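Local coordinates for protein DspB (Aggregatibacter actinomycetemcomitans, PDB 1YHT) that disperses biofilms as a family 20 glycoside hydrolase, a beta-N-acetylhexosaminidase that probably cleaves the N-acetylglucosamine polymer of the biofilm matrix, at residues A[232-244]-A[250-262]. Numbering follows the deposited sequence.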
ATOM      1  N   ILE A 232      -5.315   3.576 -14.837  1.00  9.92           N
ATOM      2  CA  ILE A 232      -4.636   3.204 -13.587  1.00 10.39           C
ATOM      3  C   ILE A 232      -4.891   4.351 -12.629  1.00 10.43           C
ATOM      4  O   ILE A 232      -4.848   5.549 -13.028  1.00 10.23           O
ATOM      5  CB  ILE A 232      -3.138   2.995 -13.756  1.00 10.85           C
ATOM      6  CG1 ILE A 232      -2.871   1.745 -14.597  1.00 12.08           C
ATOM      7  CG2 ILE A 232      -2.448   2.867 -12.333  1.00 11.98           C
ATOM      8  CD1 ILE A 232      -1.364   1.619 -15.068  1.00 11.52           C
ATOM      9  N   GLU A 233      -5.228   3.996 -11.390  1.00 10.13           N
ATOM     10  CA  GLU A 233      -5.600   4.988 -10.385  1.00 10.01           C
ATOM     11  C   GLU A 233      -4.433   5.222  -9.444  1.00  9.92           C
ATOM     12  O   GLU A 233      -3.803   4.269  -9.001  1.00 11.04           O
ATOM     13  CB  GLU A 233      -6.877   4.569  -9.642  1.00 10.64           C
ATOM     14  CG  GLU A 233      -8.063   4.287 -10.588  1.00  9.29           C
ATOM     15  CD  GLU A 233      -9.362   3.892  -9.914  1.00 11.59           C
ATOM     16  OE1 GLU A 233      -9.401   3.749  -8.673  1.00 14.95           O
ATOM     17  OE2 GLU A 233     -10.373   3.696 -10.640  1.00 11.75           O
ATOM     18  N   ILE A 234      -4.113   6.493  -9.195  1.00  8.02           N
ATOM     19  CA  ILE A 234      -2.887   6.842  -8.509  1.00  8.29           C
ATOM     20  C   ILE A 234      -3.100   7.168  -7.023  1.00  8.66           C
ATOM     21  O   ILE A 234      -3.982   7.992  -6.671  1.00  9.76           O
ATOM     22  CB  ILE A 234      -2.190   8.020  -9.180  1.00  7.40           C
ATOM     23  CG1 ILE A 234      -2.006   7.782 -10.723  1.00  7.72           C
ATOM     24  CG2 ILE A 234      -0.885   8.330  -8.456  1.00  8.09           C
ATOM     25  CD1 ILE A 234      -1.582   6.404 -11.089  1.00  8.11           C
ATOM     26  N   THR A 235      -2.300   6.515  -6.175  1.00  7.68           N
ATOM     27  CA  THR A 235      -2.180   6.867  -4.751  1.00  7.99           C
ATOM     28  C   THR A 235      -0.941   7.742  -4.552  1.00  8.08           C
ATOM     29  O   THR A 235       0.193   7.252  -4.516  1.00  8.63           O
ATOM     30  CB  THR A 235      -2.195   5.567  -3.822  1.00  8.15           C
ATOM     31  OG1 THR A 235      -1.142   4.650  -4.159  1.00  4.65           O
ATOM     32  CG2 THR A 235      -3.474   4.869  -3.998  1.00  7.58           C
ATOM     33  N   TYR A 236      -1.174   9.060  -4.485  1.00  9.67           N
ATOM     34  CA  TYR A 236      -0.134  10.099  -4.577  1.00  8.86           C
ATOM     35  C   TYR A 236       0.342  10.526  -3.206  1.00  8.84           C
ATOM     36  O   TYR A 236      -0.370  11.269  -2.487  1.00  9.56           O
ATOM     37  CB  TYR A 236      -0.651  11.355  -5.344  1.00  8.99           C
ATOM     38  CG  TYR A 236       0.478  12.191  -5.919  1.00  7.81           C
ATOM     39  CD1 TYR A 236       0.757  12.186  -7.295  1.00  9.50           C
ATOM     40  CD2 TYR A 236       1.333  12.916  -5.096  1.00  8.11           C
ATOM     41  CE1 TYR A 236       1.853  12.908  -7.839  1.00  7.87           C
ATOM     42  CE2 TYR A 236       2.395  13.641  -5.615  1.00  9.80           C
ATOM     43  CZ  TYR A 236       2.641  13.670  -7.005  1.00 10.70           C
ATOM     44  OH  TYR A 236       3.736  14.393  -7.532  1.00 11.07           O
ATOM     45  N   TRP A 237       1.531  10.062  -2.831  1.00  8.58           N
ATOM     46  CA  TRP A 237       2.019  10.229  -1.462  1.00  9.46           C
ATOM     47  C   TRP A 237       3.060  11.329  -1.242  1.00 10.53           C
ATOM     48  O   TRP A 237       3.119  11.917  -0.171  1.00  8.82           O
ATOM     49  CB  TRP A 237       2.527   8.936  -0.899  1.00  8.81           C
ATOM     50  CG  TRP A 237       3.776   8.396  -1.479  1.00  9.58           C
ATOM     51  CD1 TRP A 237       3.921   7.754  -2.663  1.00  9.81           C
ATOM     52  CD2 TRP A 237       5.065   8.423  -0.878  1.00  8.76           C
ATOM     53  NE1 TRP A 237       5.219   7.382  -2.846  1.00  9.00           N
ATOM     54  CE2 TRP A 237       5.953   7.787  -1.769  1.00  8.70           C
ATOM     55  CE3 TRP A 237       5.557   8.925   0.328  1.00  9.90           C
ATOM     56  CZ2 TRP A 237       7.300   7.608  -1.484  1.00  8.55           C
ATOM     57  CZ3 TRP A 237       6.913   8.749   0.632  1.00  9.67           C
ATOM     58  CH2 TRP A 237       7.771   8.100  -0.273  1.00 10.76           C
ATOM     59  N   SER A 238       3.887  11.560  -2.264  1.00 11.07           N
ATOM     60  CA  SER A 238       4.912  12.593  -2.196  1.00 12.02           C
ATOM     61  C   SER A 238       5.395  12.953  -3.609  1.00 12.69           C
ATOM     62  O   SER A 238       5.555  12.069  -4.470  1.00 12.83           O
ATOM     63  CB  SER A 238       6.084  12.067  -1.387  1.00 10.70           C
ATOM     64  OG  SER A 238       7.050  13.076  -1.182  1.00 11.77           O
ATOM     65  N   TYR A 239       5.672  14.236  -3.821  1.00 14.28           N
ATOM     66  CA  TYR A 239       6.308  14.710  -5.052  1.00 14.68           C
ATOM     67  C   TYR A 239       7.720  14.167  -5.213  1.00 15.43           C
ATOM     68  O   TYR A 239       8.204  14.009  -6.330  1.00 15.68           O
ATOM     69  CB  TYR A 239       6.355  16.250  -5.029  1.00 15.57           C
ATOM     70  CG  TYR A 239       6.268  17.021  -6.345  1.00 15.74           C
ATOM     71  CD1 TYR A 239       6.106  18.405  -6.311  1.00 16.75           C
ATOM     72  CD2 TYR A 239       6.394  16.411  -7.601  1.00 17.99           C
ATOM     73  CE1 TYR A 239       6.032  19.167  -7.457  1.00 15.22           C
ATOM     74  CE2 TYR A 239       6.348  17.195  -8.784  1.00 16.28           C
ATOM     75  CZ  TYR A 239       6.174  18.583  -8.680  1.00 17.81           C
ATOM     76  OH  TYR A 239       6.079  19.397  -9.777  1.00 16.84           O
ATOM     77  N   ASP A 240       8.402  13.894  -4.109  1.00 15.69           N
ATOM     78  CA  ASP A 240       9.839  13.623  -4.167  1.00 16.60           C
ATOM     79  C   ASP A 240      10.346  12.479  -3.301  1.00 16.06           C
ATOM     80  O   ASP A 240      11.571  12.338  -3.050  1.00 15.23           O
ATOM     81  CB  ASP A 240      10.590  14.929  -3.855  1.00 18.24           C
ATOM     82  CG  ASP A 240      10.193  15.539  -2.502  1.00 18.52           C
ATOM     83  OD1 ASP A 240       9.699  14.785  -1.616  1.00 18.72           O
ATOM     84  OD2 ASP A 240      10.389  16.764  -2.339  1.00 18.79           O
ATOM     85  N   GLY A 241       9.424  11.618  -2.884  1.00 15.58           N
ATOM     86  CA  GLY A 241       9.783  10.457  -2.122  1.00 16.13           C
ATOM     87  C   GLY A 241      10.215  10.787  -0.721  1.00 16.16           C
ATOM     88  O   GLY A 241      10.827   9.968  -0.040  1.00 15.99           O
ATOM     89  N   ASP A 242       9.899  12.002  -0.299  1.00 17.57           N
ATOM     90  CA  ASP A 242      10.311  12.519   0.997  1.00 18.74           C
ATOM     91  C   ASP A 242      11.808  12.396   1.204  1.00 19.62           C
ATOM     92  O   ASP A 242      12.252  12.142   2.307  1.00 18.23           O
ATOM     93  CB  ASP A 242       9.557  11.812   2.158  1.00 18.58           C
ATOM     94  CG  ASP A 242       8.078  12.096   2.145  1.00 19.06           C
ATOM     95  OD1 ASP A 242       7.647  13.025   1.405  1.00 18.84           O
ATOM     96  OD2 ASP A 242       7.360  11.391   2.894  1.00 17.06           O
ATOM     97  N   THR A 243      12.577  12.604   0.143  1.00 20.94           N
ATOM     98  CA  THR A 243      14.039  12.620   0.258  1.00 22.99           C
ATOM     99  C   THR A 243      14.475  13.816   1.118  1.00 24.87           C
ATOM    100  O   THR A 243      13.908  14.902   1.067  1.00 24.15           O
ATOM    101  CB  THR A 243      14.766  12.634  -1.143  1.00 22.98           C
ATOM    102  OG1 THR A 243      16.185  12.607  -0.962  1.00 25.52           O
ATOM    103  CG2 THR A 243      14.412  13.868  -1.925  1.00 23.01           C
ATOM    104  N   GLN A 244      15.476  13.547   1.933  1.00 27.65           N
ATOM    105  CA  GLN A 244      16.090  14.504   2.846  1.00 29.82           C
ATOM    106  C   GLN A 244      17.235  15.258   2.135  1.00 30.40           C
ATOM    107  O   GLN A 244      17.721  16.262   2.643  1.00 31.18           O
ATOM    108  CB  GLN A 244      16.598  13.741   4.084  1.00 30.66           C
ATOM    109  CG  GLN A 244      17.490  12.495   3.761  1.00 34.61           C
ATOM    110  CD  GLN A 244      16.733  11.261   3.160  1.00 39.20           C
ATOM    111  OE1 GLN A 244      15.894  10.642   3.823  1.00 44.10           O
ATOM    112  NE2 GLN A 244      17.072  10.895   1.923  1.00 40.33           N
ATOM    113  N   ALA A 250      14.902  18.538  -5.549  1.00 26.21           N
ATOM    114  CA  ALA A 250      14.800  19.419  -6.736  1.00 26.35           C
ATOM    115  C   ALA A 250      14.787  18.670  -8.101  1.00 26.44           C
ATOM    116  O   ALA A 250      13.978  18.978  -8.991  1.00 26.29           O
ATOM    117  CB  ALA A 250      15.928  20.477  -6.707  1.00 27.01           C
ATOM    118  N   GLU A 251      15.648  17.671  -8.271  1.00 27.23           N
ATOM    119  CA  GLU A 251      15.595  16.837  -9.498  1.00 27.49           C
ATOM    120  C   GLU A 251      14.246  16.136  -9.643  1.00 26.29           C
ATOM    121  O   GLU A 251      13.632  16.129 -10.717  1.00 25.43           O
ATOM    122  CB  GLU A 251      16.654  15.733  -9.483  1.00 28.52           C
ATOM    123  CG  GLU A 251      18.077  16.210  -9.300  1.00 32.18           C
ATOM    124  CD  GLU A 251      19.039  15.494 -10.210  1.00 36.55           C
ATOM    125  OE1 GLU A 251      18.830  14.270 -10.493  1.00 40.16           O
ATOM    126  OE2 GLU A 251      19.995  16.181 -10.648  1.00 40.22           O
ATOM    127  N   ARG A 252      13.799  15.503  -8.562  1.00 24.90           N
ATOM    128  CA  ARG A 252      12.536  14.740  -8.637  1.00 24.37           C
ATOM    129  C   ARG A 252      11.357  15.658  -8.950  1.00 23.02           C
ATOM    130  O   ARG A 252      10.499  15.331  -9.763  1.00 22.35           O
ATOM    131  CB  ARG A 252      12.320  13.856  -7.399  1.00 24.40           C
ATOM    132  CG  ARG A 252      13.571  13.074  -7.085  1.00 27.25           C
ATOM    133  CD  ARG A 252      13.463  11.652  -6.812  1.00 29.54           C
ATOM    134  NE  ARG A 252      13.246  11.383  -5.418  1.00 30.35           N
ATOM    135  CZ  ARG A 252      13.815  10.403  -4.714  1.00 29.16           C
ATOM    136  NH1 ARG A 252      14.733   9.590  -5.211  1.00 30.56           N
ATOM    137  NH2 ARG A 252      13.474  10.255  -3.467  1.00 26.85           N
ATOM    138  N   ARG A 253      11.347  16.842  -8.364  1.00 22.30           N
ATOM    139  CA  ARG A 253      10.249  17.778  -8.614  1.00 22.24           C
ATOM    140  C   ARG A 253      10.222  18.316 -10.042  1.00 22.43           C
ATOM    141  O   ARG A 253       9.170  18.700 -10.561  1.00 23.08           O
ATOM    142  CB  ARG A 253      10.326  18.926  -7.615  1.00 22.09           C
ATOM    143  CG  ARG A 253       9.904  18.531  -6.244  1.00 20.01           C
ATOM    144  CD  ARG A 253      10.216  19.594  -5.198  1.00 22.92           C
ATOM    145  NE  ARG A 253       9.673  19.116  -3.929  1.00 21.48           N
ATOM    146  CZ  ARG A 253       8.470  19.406  -3.447  1.00 21.11           C
ATOM    147  NH1 ARG A 253       7.681  20.266  -4.053  1.00 19.43           N
ATOM    148  NH2 ARG A 253       8.088  18.855  -2.303  1.00 21.64           N
ATOM    149  N   ASP A 254      11.386  18.338 -10.676  1.00 22.29           N
ATOM    150  CA  ASP A 254      11.496  18.759 -12.065  1.00 22.51           C
ATOM    151  C   ASP A 254      11.177  17.621 -13.009  1.00 21.92           C
ATOM    152  O   ASP A 254      10.735  17.831 -14.112  1.00 22.41           O
ATOM    153  CB  ASP A 254      12.917  19.236 -12.343  1.00 22.66           C
ATOM    154  CG  ASP A 254      13.036  19.899 -13.693  1.00 24.99           C
ATOM    155  OD1 ASP A 254      12.248  20.848 -13.956  1.00 27.57           O
ATOM    156  OD2 ASP A 254      13.875  19.425 -14.496  1.00 26.83           O
ATOM    157  N   MET A 255      11.428  16.402 -12.571  1.00 21.26           N
ATOM    158  CA  MET A 255      11.258  15.253 -13.441  1.00 20.82           C
ATOM    159  C   MET A 255       9.881  14.618 -13.289  1.00 19.15           C
ATOM    160  O   MET A 255       9.285  14.189 -14.238  1.00 17.35           O
ATOM    161  CB  MET A 255      12.276  14.212 -13.053  1.00 21.82           C
ATOM    162  CG  MET A 255      13.578  14.254 -13.782  1.00 27.25           C
ATOM    163  SD  MET A 255      14.665  12.975 -13.082  1.00 35.51           S
ATOM    164  CE  MET A 255      13.648  11.485 -12.965  1.00 35.70           C
ATOM    165  N   ARG A 256       9.423  14.489 -12.051  1.00 18.08           N
ATOM    166  CA  ARG A 256       8.177  13.790 -11.782  1.00 17.15           C
ATOM    167  C   ARG A 256       6.963  14.637 -12.129  1.00 15.90           C
ATOM    168  O   ARG A 256       7.028  15.866 -12.167  1.00 14.48           O
ATOM    169  CB  ARG A 256       8.119  13.388 -10.321  1.00 16.81           C
ATOM    170  CG  ARG A 256       9.146  12.352  -9.974  1.00 19.15           C
ATOM    171  CD  ARG A 256       8.968  11.836  -8.583  1.00 19.52           C
ATOM    172  NE  ARG A 256       9.958  10.825  -8.254  1.00 18.93           N
ATOM    173  CZ  ARG A 256       9.961  10.106  -7.137  1.00 21.43           C
ATOM    174  NH1 ARG A 256       9.017  10.271  -6.223  1.00 21.60           N
ATOM    175  NH2 ARG A 256      10.921   9.219  -6.929  1.00 22.82           N
ATOM    176  N   VAL A 257       5.833  13.965 -12.340  1.00 15.12           N
ATOM    177  CA  VAL A 257       4.566  14.656 -12.537  1.00 15.76           C
ATOM    178  C   VAL A 257       3.953  15.086 -11.156  1.00 14.31           C
ATOM    179  O   VAL A 257       3.977  14.349 -10.182  1.00 13.99           O
ATOM    180  CB  VAL A 257       3.580  13.781 -13.406  1.00 16.09           C
ATOM    181  CG1 VAL A 257       3.087  12.612 -12.630  1.00 19.99           C
ATOM    182  CG2 VAL A 257       2.380  14.577 -13.830  1.00 17.53           C
ATOM    183  N   SER A 258       3.418  16.288 -11.096  1.00 13.38           N
ATOM    184  CA  SER A 258       2.686  16.757  -9.904  1.00 14.07           C
ATOM    185  C   SER A 258       1.263  16.180  -9.887  1.00 13.52           C
ATOM    186  O   SER A 258       0.756  15.697 -10.904  1.00 13.58           O
ATOM    187  CB  SER A 258       2.586  18.285  -9.944  1.00 14.33           C
ATOM    188  OG  SER A 258       1.642  18.676 -10.911  1.00 13.17           O
ATOM    189  N   LEU A 259       0.625  16.256  -8.730  1.00 13.58           N
ATOM    190  CA  LEU A 259      -0.725  15.803  -8.607  1.00 13.15           C
ATOM    191  C   LEU A 259      -1.623  16.625  -9.570  1.00 13.53           C
ATOM    192  O   LEU A 259      -2.411  16.038 -10.299  1.00 11.65           O
ATOM    193  CB  LEU A 259      -1.180  15.820  -7.138  1.00 13.53           C
ATOM    194  CG  LEU A 259      -2.628  15.392  -6.888  1.00 11.36           C
ATOM    195  CD1 LEU A 259      -2.821  14.689  -5.536  1.00 12.88           C
ATOM    196  CD2 LEU A 259      -3.539  16.566  -7.028  1.00 12.02           C
ATOM    197  N   PRO A 260      -1.494  17.979  -9.590  1.00 13.62           N
ATOM    198  CA  PRO A 260      -2.338  18.697 -10.526  1.00 13.95           C
ATOM    199  C   PRO A 260      -2.108  18.302 -11.981  1.00 13.51           C
ATOM    200  O   PRO A 260      -3.045  18.276 -12.751  1.00 14.90           O
ATOM    201  CB  PRO A 260      -1.962  20.164 -10.283  1.00 14.37           C
ATOM    202  CG  PRO A 260      -1.477  20.172  -8.807  1.00 13.90           C
ATOM    203  CD  PRO A 260      -0.696  18.896  -8.755  1.00 14.45           C
ATOM    204  N   GLU A 261      -0.867  18.031 -12.347  1.00 13.86           N
ATOM    205  CA  GLU A 261      -0.561  17.595 -13.709  1.00 14.38           C
ATOM    206  C   GLU A 261      -1.279  16.309 -14.083  1.00 13.75           C
ATOM    207  O   GLU A 261      -1.776  16.164 -15.205  1.00 13.32           O
ATOM    208  CB  GLU A 261       0.930  17.495 -13.914  1.00 14.72           C
ATOM    209  CG  GLU A 261       1.544  18.854 -14.164  1.00 16.21           C
ATOM    210  CD  GLU A 261       3.026  18.916 -13.897  1.00 18.33           C
ATOM    211  OE1 GLU A 261       3.645  17.975 -13.357  1.00 15.60           O
ATOM    212  OE2 GLU A 261       3.609  19.961 -14.244  1.00 23.92           O
ATOM    213  N   LEU A 262      -1.392  15.398 -13.116  1.00 13.84           N
ATOM    214  CA  LEU A 262      -2.118  14.155 -13.298  1.00 13.00           C
ATOM    215  C   LEU A 262      -3.602  14.416 -13.460  1.00 13.59           C
ATOM    216  O   LEU A 262      -4.241  13.843 -14.337  1.00 13.56           O
ATOM    217  CB  LEU A 262      -1.863  13.219 -12.114  1.00 12.75           C
ATOM    218  CG  LEU A 262      -0.443  12.593 -12.066  1.00 12.62           C
ATOM    219  CD1 LEU A 262      -0.231  11.816 -10.772  1.00 10.84           C
ATOM    220  CD2 LEU A 262      -0.168  11.712 -13.242  1.00 11.90           C
TER
HETATM  221  O   HOH W   1       6.076  18.327 -12.164  1.00 17.33           O
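Y236 lies with one face under L259, whose CB stands over the ring centre, 4.1 Å from the Y236 centroid in a CH-pi contact, while L262 CD1 meets the ring edge 3.6 Å from Y236 CD1. At the far end of the ring, Y236 OH donates to V257 O at 2.7 Å, in the carbonyl plane and on a lone pair, which ties the buried tyrosine to the loop between the helices. This is the tight, buried half. Towards the partly exposed side, a second tyrosine, Y239, packs against charged side chains and a water. R253, extended from CG to NE, runs past it, setting CG over one face of Y239, towards the rim, in a CH-pi contact, with guanidinium and ring planes 59° apart. Its NE and NH2 both bond D240 OD2 side-on in a salt bridge, R253 NE at 2.9 Å, and NH2 forms another with D308. The bend of R252 at chi2 (-133°) and chi3 (-89°) turns NE and NH2 onto D240 O, above its carbonyl plane. A water joins Y239 OH, R256 O and E261 OE1, and E261 also closes a capping box with S258 at the start of helix 259-264. The contact lies within one beta-alpha unit of the TIM barrel: strand 233-236, between parallel strands 212-216 and 269-271, is followed by helices 246-255 and 259-264, and V269 touches Y236, L259 and L262.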